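Local atomic coordinates of nickel-dependent hydrogenase large subunit (Allochromatium vinosum, PDB entry 3MYR), a protein that forms the large subunit of a heterodimeric nickel-iron hydrogenase that oxidises molecular hydrogen at its Ni-Fe centre and passes the electrons to an acceptor. Residues E3-I13 against R18-Y32. Residues are numbered along the deposited sequence; the frame is centred on the assembly and turned at random.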
loop_
_atom_site.group_PDB
_atom_site.type_symbol
_atom_site.label_atom_id
_atom_site.label_comp_id
_atom_site.label_asym_id
_atom_site.label_seq_id
_atom_site.Cartn_x
_atom_site.Cartn_y
_atom_site.Cartn_z
ATOM N N GLU B 3 13.003 31.351 0.602
ATOM C CA GLU B 3 11.571 31.267 0.498
ATOM C C GLU B 3 10.907 30.115 1.206
ATOM O O GLU B 3 10.857 30.138 2.387
ATOM C CB GLU B 3 11.160 31.275 -0.927
ATOM C CG GLU B 3 12.119 30.595 -1.672
ATOM C CD GLU B 3 12.125 31.059 -2.990
ATOM O OE1 GLU B 3 13.202 31.097 -3.534
ATOM O OE2 GLU B 3 11.048 31.398 -3.490
ATOM N N ARG B 4 10.304 29.181 0.519
ATOM C CA ARG B 4 9.576 28.166 1.237
ATOM C C ARG B 4 10.436 27.197 2.008
ATOM O O ARG B 4 11.478 26.813 1.580
ATOM C CB ARG B 4 8.692 27.392 0.292
ATOM C CG ARG B 4 7.402 28.001 -0.005
ATOM C CD ARG B 4 6.720 27.205 -1.046
ATOM N NE ARG B 4 6.390 28.128 -2.030
ATOM C CZ ARG B 4 6.806 28.171 -3.272
ATOM N NH1 ARG B 4 7.507 27.245 -3.834
ATOM N NH2 ARG B 4 6.438 29.198 -3.958
ATOM N N ILE B 5 9.934 26.759 3.130
ATOM C CA ILE B 5 10.512 25.603 3.846
ATOM C C ILE B 5 10.176 24.312 3.053
ATOM O O ILE B 5 9.085 24.213 2.445
ATOM C CB ILE B 5 9.924 25.597 5.263
ATOM C CG1 ILE B 5 10.484 26.841 6.047
ATOM C CG2 ILE B 5 10.137 24.305 5.980
ATOM C CD1 ILE B 5 11.982 26.944 6.117
ATOM N N VAL B 6 11.129 23.390 2.959
ATOM C CA VAL B 6 10.958 22.218 2.124
ATOM C C VAL B 6 11.118 20.966 2.986
ATOM O O VAL B 6 12.111 20.822 3.693
ATOM C CB VAL B 6 11.980 22.190 0.957
ATOM C CG1 VAL B 6 11.929 20.807 0.187
ATOM C CG2 VAL B 6 11.739 23.384 -0.016
ATOM N N VAL B 7 10.159 20.046 2.921
ATOM C CA VAL B 7 10.402 18.695 3.395
ATOM C C VAL B 7 10.251 17.616 2.327
ATOM O O VAL B 7 9.147 17.310 1.844
ATOM C CB VAL B 7 9.756 18.418 4.774
ATOM C CG1 VAL B 7 8.824 19.508 5.352
ATOM C CG2 VAL B 7 9.788 16.978 5.359
ATOM N N ASP B 8 11.412 17.122 1.912
ATOM C CA ASP B 8 11.516 16.194 0.793
ATOM C C ASP B 8 12.778 15.354 1.054
ATOM O O ASP B 8 13.862 15.881 1.044
ATOM C CB ASP B 8 11.633 17.023 -0.481
ATOM C CG ASP B 8 11.602 16.192 -1.727
ATOM O OD1 ASP B 8 11.482 16.780 -2.840
ATOM O OD2 ASP B 8 11.773 14.952 -1.619
ATOM N N PRO B 9 12.643 14.044 1.312
ATOM C CA PRO B 9 11.401 13.250 1.238
ATOM C C PRO B 9 10.599 13.345 2.531
ATOM O O PRO B 9 11.148 13.405 3.606
ATOM C CB PRO B 9 11.902 11.795 1.101
ATOM C CG PRO B 9 13.327 11.796 1.741
ATOM C CD PRO B 9 13.856 13.234 1.559
ATOM N N ILE B 10 9.291 13.292 2.428
ATOM C CA ILE B 10 8.482 12.863 3.534
ATOM C C ILE B 10 8.756 11.362 3.656
ATOM O O ILE B 10 8.521 10.599 2.719
ATOM C CB ILE B 10 6.958 13.109 3.194
ATOM C CG1 ILE B 10 6.734 14.643 2.962
ATOM C CG2 ILE B 10 5.999 12.632 4.366
ATOM C CD1 ILE B 10 6.782 15.446 4.287
ATOM N N THR B 11 9.160 10.920 4.821
ATOM C CA THR B 11 9.317 9.485 5.042
ATOM C C THR B 11 8.146 8.930 5.880
ATOM O O THR B 11 7.271 9.666 6.317
ATOM C CB THR B 11 10.636 9.210 5.755
ATOM O OG1 THR B 11 10.640 9.933 7.001
ATOM C CG2 THR B 11 11.854 9.735 4.857
ATOM N N ARG B 12 8.148 7.624 6.102
ATOM C CA ARG B 12 7.048 6.984 6.800
ATOM C C ARG B 12 5.727 7.270 6.137
ATOM O O ARG B 12 4.713 7.492 6.811
ATOM C CB ARG B 12 7.066 7.334 8.296
ATOM C CG ARG B 12 8.097 6.405 8.974
ATOM C CD ARG B 12 8.209 6.663 10.480
ATOM N NE ARG B 12 8.663 8.031 10.783
ATOM C CZ ARG B 12 7.951 8.973 11.416
ATOM N NH1 ARG B 12 6.687 8.784 11.817
ATOM N NH2 ARG B 12 8.531 10.132 11.732
ATOM N N ILE B 13 5.765 7.329 4.804
ATOM C CA ILE B 13 4.571 7.156 3.996
ATOM C C ILE B 13 4.911 6.101 2.950
ATOM O O ILE B 13 6.050 5.582 2.892
ATOM C CB ILE B 13 4.191 8.510 3.254
ATOM C CG1 ILE B 13 5.333 8.952 2.297
ATOM C CG2 ILE B 13 3.977 9.593 4.237
ATOM C CD1 ILE B 13 4.917 10.035 1.270
ATOM N N ARG B 18 6.718 15.536 -1.463
ATOM C CA ARG B 18 7.465 16.735 -1.076
ATOM C C ARG B 18 6.394 17.740 -0.543
ATOM O O ARG B 18 5.318 17.884 -1.174
ATOM C CB ARG B 18 8.205 17.321 -2.313
ATOM C CG ARG B 18 8.622 18.834 -2.166
ATOM C CD ARG B 18 9.329 19.241 -3.441
ATOM N NE ARG B 18 10.123 20.465 -3.302
ATOM C CZ ARG B 18 11.447 20.527 -3.201
ATOM N NH1 ARG B 18 12.172 19.405 -3.213
ATOM N NH2 ARG B 18 12.048 21.729 -3.138
ATOM N N ILE B 19 6.646 18.338 0.625
ATOM C CA ILE B 19 5.842 19.455 1.136
ATOM C C ILE B 19 6.674 20.724 1.109
ATOM O O ILE B 19 7.849 20.703 1.551
ATOM C CB ILE B 19 5.386 19.194 2.603
ATOM C CG1 ILE B 19 4.556 17.894 2.696
ATOM C CG2 ILE B 19 4.596 20.417 3.167
ATOM C CD1 ILE B 19 3.223 17.995 2.014
ATOM N N GLU B 20 6.097 21.822 0.569
ATOM C CA GLU B 20 6.700 23.149 0.724
ATOM C C GLU B 20 5.725 23.995 1.523
ATOM O O GLU B 20 4.500 23.837 1.383
ATOM C CB GLU B 20 7.014 23.752 -0.651
ATOM C CG GLU B 20 8.127 22.923 -1.343
ATOM C CD GLU B 20 8.699 23.585 -2.618
ATOM O OE1 GLU B 20 9.591 22.983 -3.297
ATOM O OE2 GLU B 20 8.252 24.698 -2.936
ATOM N N ALA B 21 6.250 24.832 2.418
ATOM C CA ALA B 21 5.404 25.656 3.276
ATOM C C ALA B 21 5.940 27.105 3.275
ATOM O O ALA B 21 7.138 27.352 3.529
ATOM C CB ALA B 21 5.399 25.101 4.689
ATOM N N GLN B 22 5.052 28.050 2.976
ATOM C CA GLN B 22 5.371 29.457 3.125
ATOM C C GLN B 22 5.055 29.817 4.569
ATOM O O GLN B 22 3.891 29.681 5.018
ATOM C CB GLN B 22 4.553 30.300 2.143
ATOM C CG GLN B 22 4.799 31.849 2.286
ATOM C CD GLN B 22 6.269 32.233 2.052
ATOM O OE1 GLN B 22 6.919 32.800 2.941
ATOM N NE2 GLN B 22 6.820 31.853 0.898
ATOM N N MET B 23 6.093 30.196 5.305
ATOM C CA MET B 23 5.986 30.478 6.714
ATOM C C MET B 23 5.673 31.953 6.911
ATOM O O MET B 23 6.218 32.799 6.184
ATOM C CB MET B 23 7.308 30.160 7.432
ATOM C CG MET B 23 7.747 28.674 7.367
ATOM S SD MET B 23 6.373 27.539 7.811
ATOM C CE MET B 23 6.297 27.780 9.591
ATOM N N ASP B 24 4.800 32.256 7.878
ATOM C CA ASP B 24 4.661 33.635 8.440
ATOM C C ASP B 24 5.032 33.610 9.939
ATOM O O ASP B 24 4.242 33.154 10.776
ATOM C CB ASP B 24 3.238 34.209 8.186
ATOM C CG ASP B 24 3.054 35.641 8.773
ATOM O OD1 ASP B 24 4.057 36.301 9.174
ATOM O OD2 ASP B 24 1.894 36.092 8.866
ATOM N N GLY B 25 6.281 33.978 10.256
ATOM C CA GLY B 25 6.843 33.632 11.579
ATOM C C GLY B 25 6.870 32.104 11.738
ATOM O O GLY B 25 7.311 31.406 10.823
ATOM N N ALA B 26 6.434 31.589 12.898
ATOM C CA ALA B 26 6.358 30.147 13.183
ATOM C C ALA B 26 5.119 29.456 12.558
ATOM O O ALA B 26 4.991 28.219 12.592
ATOM C CB ALA B 26 6.375 29.923 14.720
ATOM N N THR B 27 4.249 30.260 11.939
ATOM C CA THR B 27 2.967 29.836 11.406
ATOM C C THR B 27 3.031 29.405 9.944
ATOM O O THR B 27 3.618 30.083 9.087
ATOM C CB THR B 27 1.897 30.959 11.605
ATOM O OG1 THR B 27 1.655 31.064 13.009
ATOM C CG2 THR B 27 0.566 30.589 10.981
ATOM N N ILE B 28 2.420 28.261 9.642
ATOM C CA ILE B 28 2.285 27.904 8.252
ATOM C C ILE B 28 1.255 28.805 7.560
ATOM O O ILE B 28 0.068 28.721 7.854
ATOM C CB ILE B 28 1.975 26.409 8.063
ATOM C CG1 ILE B 28 3.128 25.579 8.640
ATOM C CG2 ILE B 28 1.741 26.112 6.557
ATOM C CD1 ILE B 28 2.977 24.076 8.504
ATOM N N ALA B 29 1.684 29.623 6.615
ATOM C CA ALA B 29 0.728 30.526 5.923
ATOM C C ALA B 29 0.124 29.871 4.672
ATOM O O ALA B 29 -1.089 29.920 4.487
ATOM C CB ALA B 29 1.373 31.895 5.568
ATOM N N GLN B 30 0.956 29.244 3.842
ATOM C CA GLN B 30 0.470 28.443 2.695
ATOM C C GLN B 30 1.275 27.155 2.639
ATOM O O GLN B 30 2.503 27.166 2.857
ATOM C CB GLN B 30 0.624 29.160 1.343
ATOM C CG GLN B 30 -0.256 30.415 1.064
ATOM C CD GLN B 30 -1.751 30.094 0.770
ATOM O OE1 GLN B 30 -2.596 30.177 1.683
ATOM N NE2 GLN B 30 -2.086 29.771 -0.501
ATOM N N ALA B 31 0.605 26.052 2.322
ATOM C CA ALA B 31 1.293 24.786 2.118
ATOM C C ALA B 31 1.049 24.260 0.682
ATOM O O ALA B 31 -0.022 24.483 0.078
ATOM C CB ALA B 31 0.822 23.766 3.162
ATOM N N TYR B 32 2.032 23.527 0.162
ATOM C CA TYR B 32 1.955 22.938 -1.185
ATOM C C TYR B 32 2.370 21.467 -1.082
ATOM O O TYR B 32 3.368 21.144 -0.401
ATOM C CB TYR B 32 2.853 23.676 -2.194
ATOM C CG TYR B 32 2.524 25.126 -2.252
ATOM C CD1 TYR B 32 1.663 25.636 -3.250
ATOM C CD2 TYR B 32 3.027 26.005 -1.289
ATOM C CE1 TYR B 32 1.320 26.970 -3.275
ATOM C CE2 TYR B 32 2.695 27.377 -1.318
ATOM C CZ TYR B 32 1.826 27.830 -2.306
ATOM O OH TYR B 32 1.502 29.182 -2.371
HETATM O O HOH W 1 8.935 30.416 4.367
#
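I10 lays CD1 obliquely against CG1 of I19, 3.7 Å away. I19 can reach it because its CG1 is anti to the carbonyl carbon (chi1 -59°). V7 lies on the same face as I19, and helices 525-531 and 543-551 pack against this side. Farther along, CG1 of I5 meets CG of M23 at 3.5 Å. The backbones of 5-7 and 18-24 pair as an antiparallel hairpin, with two reciprocal hydrogen bonds each between I5 and A21 and between V7 and I19; V7 N to I19 O, at 168°, is the straightest. V6 and E20, the non-hydrogen-bonded pair, turn to the other face, where the charges line up. CG1 of V6 lies against one face of the R18 guanidinium, over its centre, 3.4 Å from CZ of R18. In the guanidinium plane, NH1 of R18 donates to OD1 of D8 at 2.7 Å, while NE and NH2 of R18 both grip OE1 of E20 from its anti side. The other carboxylate oxygen of E20, OE2, takes NH1 of R4 at 2.8 Å, the two planes only 17° apart. A leucine in place of R18 would probably leave D8 OD1 without its salt bridge and E20 without its side-on partner. D8 OD2 accepts from A89 N of the small subunit, so this alternating acid-base chain, which probably eases repulsion between the two acids, runs from the N-terminal hairpin to the heterodimer interface.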